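Local coordinates for mitochondrial antiviral signaling protein (MAVS) (Equus caballus, PDB 4O9L), which probably relays antiviral innate immune signals at mitochondria by assembling into prion-like filaments through its caspase recruitment domain, at residues V6-T11 against G70-L75; L28-Y33 against G77-C82. The protein carries 1 engineered substitution. One frame throughout, in Å; residues are numbered along the deposited sequence.

Contact 1. Residues V6-T11 against G70-L75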
ATOM      1  N   VAL A   6      16.911  -0.911   2.021  1.00  5.47           N
ATOM      2  CA  VAL A   6      17.100  -0.415   0.669  1.00  5.63           C
ATOM      3  C   VAL A   6      15.965  -0.900  -0.247  1.00  5.12           C
ATOM      4  O   VAL A   6      15.419  -0.123  -1.033  1.00  5.24           O
ATOM      5  CB  VAL A   6      18.488  -0.812   0.124  1.00  5.94           C
ATOM      6  CG1 VAL A   6      18.592  -0.507  -1.370  1.00  6.14           C
ATOM      7  CG2 VAL A   6      19.589  -0.055   0.893  1.00  7.28           C
ATOM      8  N   ALA A   7      15.579  -2.167  -0.096  1.00  4.64           N
ATOM      9  CA  ALA A   7      14.525  -2.764  -0.922  1.00  4.84           C
ATOM     10  C   ALA A   7      13.168  -2.106  -0.679  1.00  6.24           C
ATOM     11  O   ALA A   7      12.412  -1.844  -1.625  1.00  5.63           O
ATOM     12  CB  ALA A   7      14.445  -4.265  -0.690  1.00  4.38           C
ATOM     13  N   GLU A   8      12.855  -1.834   0.584  1.00  4.06           N
ATOM     14  CA  GLU A   8      11.616  -1.124   0.915  1.00  3.97           C
ATOM     15  C   GLU A   8      11.559   0.262   0.280  1.00  4.32           C
ATOM     16  O   GLU A   8      10.560   0.635  -0.321  1.00  4.59           O
ATOM     17  CB  GLU A   8      11.423  -1.036   2.441  1.00  4.05           C
ATOM     18  CG  GLU A   8      10.820  -2.306   3.045  1.00  3.72           C
ATOM     19  CD  GLU A   8      10.801  -2.291   4.562  1.00 11.28           C
ATOM     20  OE1 GLU A   8      11.671  -1.630   5.173  1.00  7.98           O
ATOM     21  OE2 GLU A   8       9.910  -2.939   5.143  1.00  9.08           O
ATOM     22  N   ASP A   9      12.635   1.017   0.423  1.00  4.81           N
ATOM     23  CA  ASP A   9      12.713   2.362  -0.138  1.00  5.29           C
ATOM     24  C   ASP A   9      12.563   2.343  -1.654  1.00  5.31           C
ATOM     25  O   ASP A   9      11.817   3.149  -2.230  1.00  5.45           O
ATOM     26  CB  ASP A   9      14.046   2.998   0.240  1.00  5.92           C
ATOM     27  CG  ASP A   9      14.277   4.320  -0.466  1.00 12.01           C
ATOM     28  OD1 ASP A   9      13.542   5.281  -0.180  1.00  6.73           O
ATOM     29  OD2 ASP A   9      15.198   4.398  -1.305  1.00 13.48           O
ATOM     30  N   LYS A  10      13.275   1.418  -2.293  1.00  5.24           N
ATOM     31  CA  LYS A  10      13.209   1.242  -3.743  1.00  8.64           C
ATOM     32  C   LYS A  10      11.782   0.953  -4.183  1.00  8.64           C
ATOM     33  O   LYS A  10      11.303   1.482  -5.199  1.00  5.21           O
ATOM     34  CB  LYS A  10      14.126   0.091  -4.169  1.00  9.47           C
ATOM     35  CG  LYS A  10      13.971  -0.322  -5.621  1.00 13.06           C
ATOM     36  CD  LYS A  10      14.924  -1.458  -5.976  1.00 16.66           C
ATOM     37  CE  LYS A  10      16.383  -1.061  -5.738  1.00 19.72           C
ATOM     38  NZ  LYS A  10      17.241  -2.271  -5.569  1.00 20.20           N
ATOM     39  N   THR A  11      11.099   0.123  -3.404  1.00  5.19           N
ATOM     40  CA  THR A  11       9.710  -0.220  -3.684  1.00  4.09           C
ATOM     41  C   THR A  11       8.799   1.000  -3.510  1.00  4.21           C
ATOM     42  O   THR A  11       7.979   1.292  -4.381  1.00  4.28           O
ATOM     43  CB  THR A  11       9.221  -1.380  -2.796  1.00  3.91           C
ATOM     44  OG1 THR A  11      10.096  -2.502  -2.963  1.00  3.69           O
ATOM     45  CG2 THR A  11       7.779  -1.802  -3.176  1.00  3.37           C
ATOM     46  N   GLY A  70       7.221  -4.413   7.566  1.00  3.91           N
ATOM     47  CA  GLY A  70       6.894  -5.394   6.544  1.00  6.73           C
ATOM     48  C   GLY A  70       5.766  -5.028   5.593  1.00  6.43           C
ATOM     49  O   GLY A  70       5.093  -5.913   5.050  1.00  3.09           O
ATOM     50  N   TRP A  71       5.569  -3.728   5.385  1.00  5.30           N
ATOM     51  CA  TRP A  71       4.469  -3.237   4.563  1.00  5.10           C
ATOM     52  C   TRP A  71       4.513  -3.744   3.128  1.00  2.83           C
ATOM     53  O   TRP A  71       3.466  -3.913   2.506  1.00  2.71           O
ATOM     54  CB  TRP A  71       4.435  -1.706   4.556  1.00  3.23           C
ATOM     55  CG  TRP A  71       5.601  -1.063   3.850  1.00  3.30           C
ATOM     56  CD1 TRP A  71       6.794  -0.697   4.407  1.00  4.24           C
ATOM     57  CD2 TRP A  71       5.662  -0.667   2.467  1.00  3.20           C
ATOM     58  NE1 TRP A  71       7.604  -0.112   3.452  1.00  4.18           N
ATOM     59  CE2 TRP A  71       6.936  -0.084   2.257  1.00  3.76           C
ATOM     60  CE3 TRP A  71       4.780  -0.772   1.385  1.00  3.89           C
ATOM     61  CZ2 TRP A  71       7.336   0.404   1.012  1.00  4.04           C
ATOM     62  CZ3 TRP A  71       5.176  -0.287   0.147  1.00  3.27           C
ATOM     63  CH2 TRP A  71       6.442   0.295  -0.029  1.00  3.49           C
ATOM     64  N   VAL A  72       5.710  -3.973   2.591  1.00  2.82           N
ATOM     65  CA  VAL A  72       5.799  -4.432   1.205  1.00  3.29           C
ATOM     66  C   VAL A  72       5.090  -5.782   1.029  1.00  3.36           C
ATOM     67  O   VAL A  72       4.288  -5.965   0.122  1.00  2.54           O
ATOM     68  CB  VAL A  72       7.255  -4.501   0.703  1.00  3.21           C
ATOM     69  CG1 VAL A  72       7.312  -5.152  -0.674  1.00  2.80           C
ATOM     70  CG2 VAL A  72       7.866  -3.100   0.651  1.00  2.98           C
ATOM     71  N   HIS A  73       5.369  -6.717   1.925  1.00  5.83           N
ATOM     72  CA  HIS A  73       4.782  -8.052   1.826  1.00  3.85           C
ATOM     73  C   HIS A  73       3.314  -8.062   2.232  1.00  4.35           C
ATOM     74  O   HIS A  73       2.505  -8.823   1.683  1.00  2.80           O
ATOM     75  CB  HIS A  73       5.650  -9.037   2.622  1.00  2.79           C
ATOM     76  CG  HIS A  73       7.088  -8.918   2.269  1.00  4.54           C
ATOM     77  ND1 HIS A  73       7.602  -9.380   1.068  1.00  6.47           N
ATOM     78  CD2 HIS A  73       8.132  -8.304   2.890  1.00  6.81           C
ATOM     79  CE1 HIS A  73       8.882  -9.091   0.985  1.00  2.71           C
ATOM     80  NE2 HIS A  73       9.228  -8.433   2.091  1.00  3.26           N
ATOM     81  N   SER A  74       2.964  -7.196   3.175  1.00  3.31           N
ATOM     82  CA  SER A  74       1.560  -6.974   3.496  1.00  2.90           C
ATOM     83  C   SER A  74       0.814  -6.506   2.241  1.00  5.96           C
ATOM     84  O   SER A  74      -0.227  -7.064   1.885  1.00  2.85           O
ATOM     85  CB  SER A  74       1.432  -5.936   4.620  1.00  3.04           C
ATOM     86  OG  SER A  74       0.090  -5.849   5.078  1.00  4.67           O
ATOM     87  N   LEU A  75       1.356  -5.495   1.561  1.00  3.73           N
ATOM     88  CA  LEU A  75       0.731  -4.967   0.344  1.00  2.59           C
ATOM     89  C   LEU A  75       0.613  -6.005  -0.767  1.00  2.63           C
ATOM     90  O   LEU A  75      -0.424  -6.108  -1.417  1.00  2.73           O
ATOM     91  CB  LEU A  75       1.506  -3.762  -0.171  1.00  2.57           C
ATOM     92  CG  LEU A  75       1.065  -3.124  -1.491  1.00  2.64           C
ATOM     93  CD1 LEU A  75      -0.367  -2.597  -1.384  1.00  2.67           C
ATOM     94  CD2 LEU A  75       2.050  -1.987  -1.834  1.00  2.74           C
TER
HETATM   95  O   HOH W   1       8.199  -4.467   3.925  1.00  5.11           O
HETATM   96  O   HOH W   2       9.903  -4.048   8.288  1.00 24.55           O
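Glu8 lays its aliphatic stem past the pyrrole side of Trp71, with CG 3.9 Å from Trp71 NE1. The two side chains run by each other in opposite directions, and carboxylate and indole planes differ by 20°. This is helix-to-helix packing in the bundle of the death fold, here a caspase recruitment domain. Helix 6-17 passes the start of helix 71-81 with their local axes 10.9 Å apart at 53°.

The six-membered part of the indole lies beside helix 6-17. Glu8 O sits at the ring edge, near its plane, 3.5 Å from Trp71 CZ2. Trp71 CG is placed between its own backbone N and carbonyl carbon (chi1 68°), which swings the indole over the next residue, Val72. Val72 CG2 rests over the centre of the six-membered ring. Val72 CG2 also meets Thr11 CG2 tip to tip at 4.0 Å, and Glu8 CG touches the same methyl from another direction. Thr11 CG2 also meets Trp71 CH2 obliquely. Thr11 OG1 turns back to its own helix and donates to Ala7 O at 2.8 Å. Thr11 N binds that carbonyl from the opposite face.

Beyond the segments, Tyr95 of helix 85-96 touches both Thr11 and Val72, while Phe12, Ile15 and Leu65 pack on Trp71. The Glu8 carboxylate has its strongest partner outside too: OE1 accepts from Thr5 N.

Glu8 OE2 reaches helix 71-81 through solvent. Gly70 is the N-cap there, and one water accepts from its N while giving OE2 only a weak bond. A second water is held more closely: it accepts from Val72 N at 2.9 Å and donates to Glu8 OE2 at 2.6 Å.

Contact 2. Residues L28-Y33 against G77-C82. Engineered in segment 28-33: Arg29 (natural residue Glu).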
ATOM      1  N   LEU A  28     -11.025   1.131   0.426  1.00  3.62           N
ATOM      2  CA  LEU A  28     -11.859   0.508   1.446  1.00  3.82           C
ATOM      3  C   LEU A  28     -11.761  -1.008   1.395  1.00  6.04           C
ATOM      4  O   LEU A  28     -11.751  -1.672   2.427  1.00  7.29           O
ATOM      5  CB  LEU A  28     -13.311   0.965   1.315  1.00  9.60           C
ATOM      6  CG  LEU A  28     -13.632   2.377   1.808  1.00  7.51           C
ATOM      7  CD1 LEU A  28     -15.159   2.517   1.960  1.00  9.85           C
ATOM      8  CD2 LEU A  28     -12.921   2.692   3.126  1.00  4.07           C
ATOM      9  N   ARG A  29     -11.667  -1.553   0.187  1.00  5.60           N
ATOM     10  CA  ARG A  29     -11.550  -2.990   0.014  1.00  8.21           C
ATOM     11  C   ARG A  29     -10.198  -3.533   0.461  1.00  6.93           C
ATOM     12  O   ARG A  29     -10.129  -4.621   1.022  1.00  6.45           O
ATOM     13  CB  ARG A  29     -11.796  -3.378  -1.447  1.00 11.33           C
ATOM     14  CG  ARG A  29     -11.676  -4.862  -1.693  1.00 12.12           C
ATOM     15  CD  ARG A  29     -11.991  -5.235  -3.132  1.00 13.47           C
ATOM     16  NE  ARG A  29     -11.959  -6.683  -3.294  1.00  9.51           N
ATOM     17  CZ  ARG A  29     -11.963  -7.303  -4.465  1.00 11.11           C
ATOM     18  NH1 ARG A  29     -11.928  -8.633  -4.509  1.00 12.27           N
ATOM     19  NH2 ARG A  29     -11.997  -6.589  -5.585  1.00 11.95           N
ATOM     20  N   ILE A  30      -9.126  -2.784   0.230  1.00  3.79           N
ATOM     21  CA  ILE A  30      -7.793  -3.304   0.530  1.00  3.37           C
ATOM     22  C   ILE A  30      -7.410  -3.204   2.012  1.00  5.67           C
ATOM     23  O   ILE A  30      -6.688  -4.072   2.513  1.00  3.40           O
ATOM     24  CB  ILE A  30      -6.686  -2.692  -0.370  1.00  3.15           C
ATOM     25  CG1 ILE A  30      -5.436  -3.602  -0.363  1.00  5.71           C
ATOM     26  CG2 ILE A  30      -6.349  -1.263   0.080  1.00  3.26           C
ATOM     27  CD1 ILE A  30      -4.369  -3.261  -1.429  1.00  7.08           C
ATOM     28  N   LEU A  31      -7.912  -2.171   2.703  1.00  3.43           N
ATOM     29  CA  LEU A  31      -7.546  -1.895   4.105  1.00  4.81           C
ATOM     30  C   LEU A  31      -7.552  -3.106   5.071  1.00  6.12           C
ATOM     31  O   LEU A  31      -6.567  -3.321   5.779  1.00  5.73           O
ATOM     32  CB  LEU A  31      -8.389  -0.750   4.693  1.00  3.71           C
ATOM     33  CG  LEU A  31      -8.064   0.688   4.290  1.00  3.67           C
ATOM     34  CD1 LEU A  31      -9.067   1.665   4.912  1.00  3.79           C
ATOM     35  CD2 LEU A  31      -6.645   1.063   4.709  1.00  6.93           C
ATOM     36  N   PRO A  32      -8.652  -3.895   5.107  1.00  4.12           N
ATOM     37  CA  PRO A  32      -8.679  -4.973   6.102  1.00  6.53           C
ATOM     38  C   PRO A  32      -7.636  -6.061   5.836  1.00  6.60           C
ATOM     39  O   PRO A  32      -7.354  -6.851   6.743  1.00 10.76           O
ATOM     40  CB  PRO A  32     -10.091  -5.566   5.949  1.00  5.53           C
ATOM     41  CG  PRO A  32     -10.870  -4.566   5.154  1.00  7.89           C
ATOM     42  CD  PRO A  32      -9.877  -3.891   4.283  1.00  4.50           C
ATOM     43  N   TYR A  33      -7.090  -6.123   4.622  1.00  4.07           N
ATOM     44  CA  TYR A  33      -6.090  -7.142   4.301  1.00  8.08           C
ATOM     45  C   TYR A  33      -4.670  -6.756   4.712  1.00  5.60           C
ATOM     46  O   TYR A  33      -3.794  -7.615   4.813  1.00  7.21           O
ATOM     47  CB  TYR A  33      -6.118  -7.475   2.802  1.00  7.32           C
ATOM     48  CG  TYR A  33      -7.375  -8.179   2.358  1.00  7.69           C
ATOM     49  CD1 TYR A  33      -7.579  -9.526   2.650  1.00  7.67           C
ATOM     50  CD2 TYR A  33      -8.362  -7.500   1.654  1.00  5.59           C
ATOM     51  CE1 TYR A  33      -8.741 -10.180   2.245  1.00  9.97           C
ATOM     52  CE2 TYR A  33      -9.522  -8.147   1.240  1.00  8.14           C
ATOM     53  CZ  TYR A  33      -9.703  -9.482   1.544  1.00 12.34           C
ATOM     54  OH  TYR A  33     -10.845 -10.125   1.141  1.00 21.24           O
ATOM     55  N   GLY A  77       0.469  -9.283  -0.485  1.00  2.95           N
ATOM     56  CA  GLY A  77      -0.602 -10.202  -0.107  1.00  3.23           C
ATOM     57  C   GLY A  77      -1.989  -9.606  -0.302  1.00  3.32           C
ATOM     58  O   GLY A  77      -2.923 -10.268  -0.782  1.00  3.61           O
ATOM     59  N   ALA A  78      -2.130  -8.340   0.071  1.00  3.98           N
ATOM     60  CA  ALA A  78      -3.416  -7.664  -0.002  1.00  4.71           C
ATOM     61  C   ALA A  78      -3.832  -7.413  -1.450  1.00  5.19           C
ATOM     62  O   ALA A  78      -5.023  -7.509  -1.791  1.00  6.03           O
ATOM     63  CB  ALA A  78      -3.376  -6.357   0.784  1.00  3.05           C
ATOM     64  N   LEU A  79      -2.863  -7.078  -2.301  1.00  3.13           N
ATOM     65  CA  LEU A  79      -3.161  -6.884  -3.720  1.00  3.31           C
ATOM     66  C   LEU A  79      -3.709  -8.172  -4.343  1.00  3.66           C
ATOM     67  O   LEU A  79      -4.687  -8.139  -5.091  1.00  3.96           O
ATOM     68  CB  LEU A  79      -1.931  -6.360  -4.478  1.00  3.22           C
ATOM     69  CG  LEU A  79      -1.593  -4.898  -4.153  1.00  3.04           C
ATOM     70  CD1 LEU A  79      -0.163  -4.516  -4.600  1.00  3.02           C
ATOM     71  CD2 LEU A  79      -2.632  -3.965  -4.779  1.00  3.20           C
ATOM     72  N   ARG A  80      -3.088  -9.303  -4.029  1.00  3.71           N
ATOM     73  CA  ARG A  80      -3.580 -10.599  -4.495  1.00  4.14           C
ATOM     74  C   ARG A  80      -4.989 -10.862  -3.980  1.00  6.48           C
ATOM     75  O   ARG A  80      -5.864 -11.335  -4.714  1.00  7.17           O
ATOM     76  CB  ARG A  80      -2.639 -11.723  -4.036  1.00  4.35           C
ATOM     77  CG  ARG A  80      -1.288 -11.708  -4.741  1.00  4.98           C
ATOM     78  CD  ARG A  80      -0.302 -12.626  -4.061  1.00  8.81           C
ATOM     79  NE  ARG A  80       0.999 -12.625  -4.728  1.00 10.61           N
ATOM     80  CZ  ARG A  80       2.129 -13.014  -4.146  1.00 14.14           C
ATOM     81  NH1 ARG A  80       2.119 -13.410  -2.876  1.00 11.53           N
ATOM     82  NH2 ARG A  80       3.266 -12.992  -4.823  1.00 19.04           N
ATOM     83  N   ALA A  81      -5.218 -10.545  -2.713  1.00  5.99           N
ATOM     84  CA  ALA A  81      -6.524 -10.801  -2.102  1.00  6.17           C
ATOM     85  C   ALA A  81      -7.639  -9.916  -2.676  1.00 12.07           C
ATOM     86  O   ALA A  81      -8.829 -10.216  -2.532  1.00  5.07           O
ATOM     87  CB  ALA A  81      -6.433 -10.651  -0.599  1.00  5.21           C
ATOM     88  N   CYS A  82      -7.251  -8.823  -3.331  1.00  4.36           N
ATOM     89  CA  CYS A  82      -8.205  -7.874  -3.892  1.00  6.97           C
ATOM     90  C   CYS A  82      -8.191  -7.883  -5.414  1.00  4.71           C
ATOM     91  O   CYS A  82      -8.502  -6.856  -6.024  1.00  9.24           O
ATOM     92  CB  CYS A  82      -7.911  -6.443  -3.403  1.00  5.07           C
ATOM     93  SG  CYS A  82      -8.200  -6.202  -1.634  1.00 12.51           S
TER
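Cys82 SG is wedged among three residues of segment 28-33. It lies 3.5 Å from Tyr33 CD2, 3.6 Å from Ile30 CA and 3.7 Å from Arg29 CG. Its approach to the Tyr33 ring is oblique, 55° off the normal, and counts as a sulfur-aromatic contact. Ala81 fills a different place on the same ring. Its CB stands over one face, 3.8 Å from the centroid and somewhat toward the rim, in a CH-pi contact. The Tyr33 ring thus touches the last helical residue, Ala81, and Cys82 just after it.

Deeper in, Ala78 CB meets two partners at equal distance, Tyr33 CB and Ile30 CG1, each 3.6 Å away. Ile30 CG1 is anti to the backbone N (chi1 -160°), and with the chain extended beyond it Ile30 CD1 reaches Leu79 CD2 at 3.8 Å. These two leucine and isoleucine ends cross at a slant.

In the helical bundle of the caspase recruitment domain, this joins the short helix 27-30 and the 3-10 turn after it to the C-terminal part of helix 71-81. Cys82 is where that helix gives way to the loop before helix 85-96.

Arg29, an engineered residue replacing the natural Glu, runs along the outer side. Its chain is extended from CG to NE and carries the guanidinium across Cys82. Cys82 O lies over one guanidinium face, 3.5 Å from Arg29 NH2 and off-centre. The charged end finds its main partner beyond the segments, in a salt bridge from NH1 to Glu83 OE2.

Further out, Ile25 touches both Ile30 and Leu79, and Leu61 of helix 39-66 packs on Ile30. Leu87 and Ala88 of helix 85-96 lie against Leu79, and Leu34 against Ala78.

How the contacts relate
Contacts 1 and 2 share helix 71-81. Its first turns pack on helix 6-17 in contact 1, and its last turns meet segment 28-33 in contact 2. The two centres are about 16 Å apart. Along the chain their segments alternate, all within one caspase recruitment domain. They touch directly inside the bundle, where Leu75 CD1 lies 4.1 Å from Ile30 CD1. A second approach, Ser74 OG to Tyr33 O at 4.3 Å, is packing as well. Contact 1 is the more buried; contact 2 is partly buried and has exposed Arg29 and Tyr33 at its margin. Both are packing contacts within a single chain.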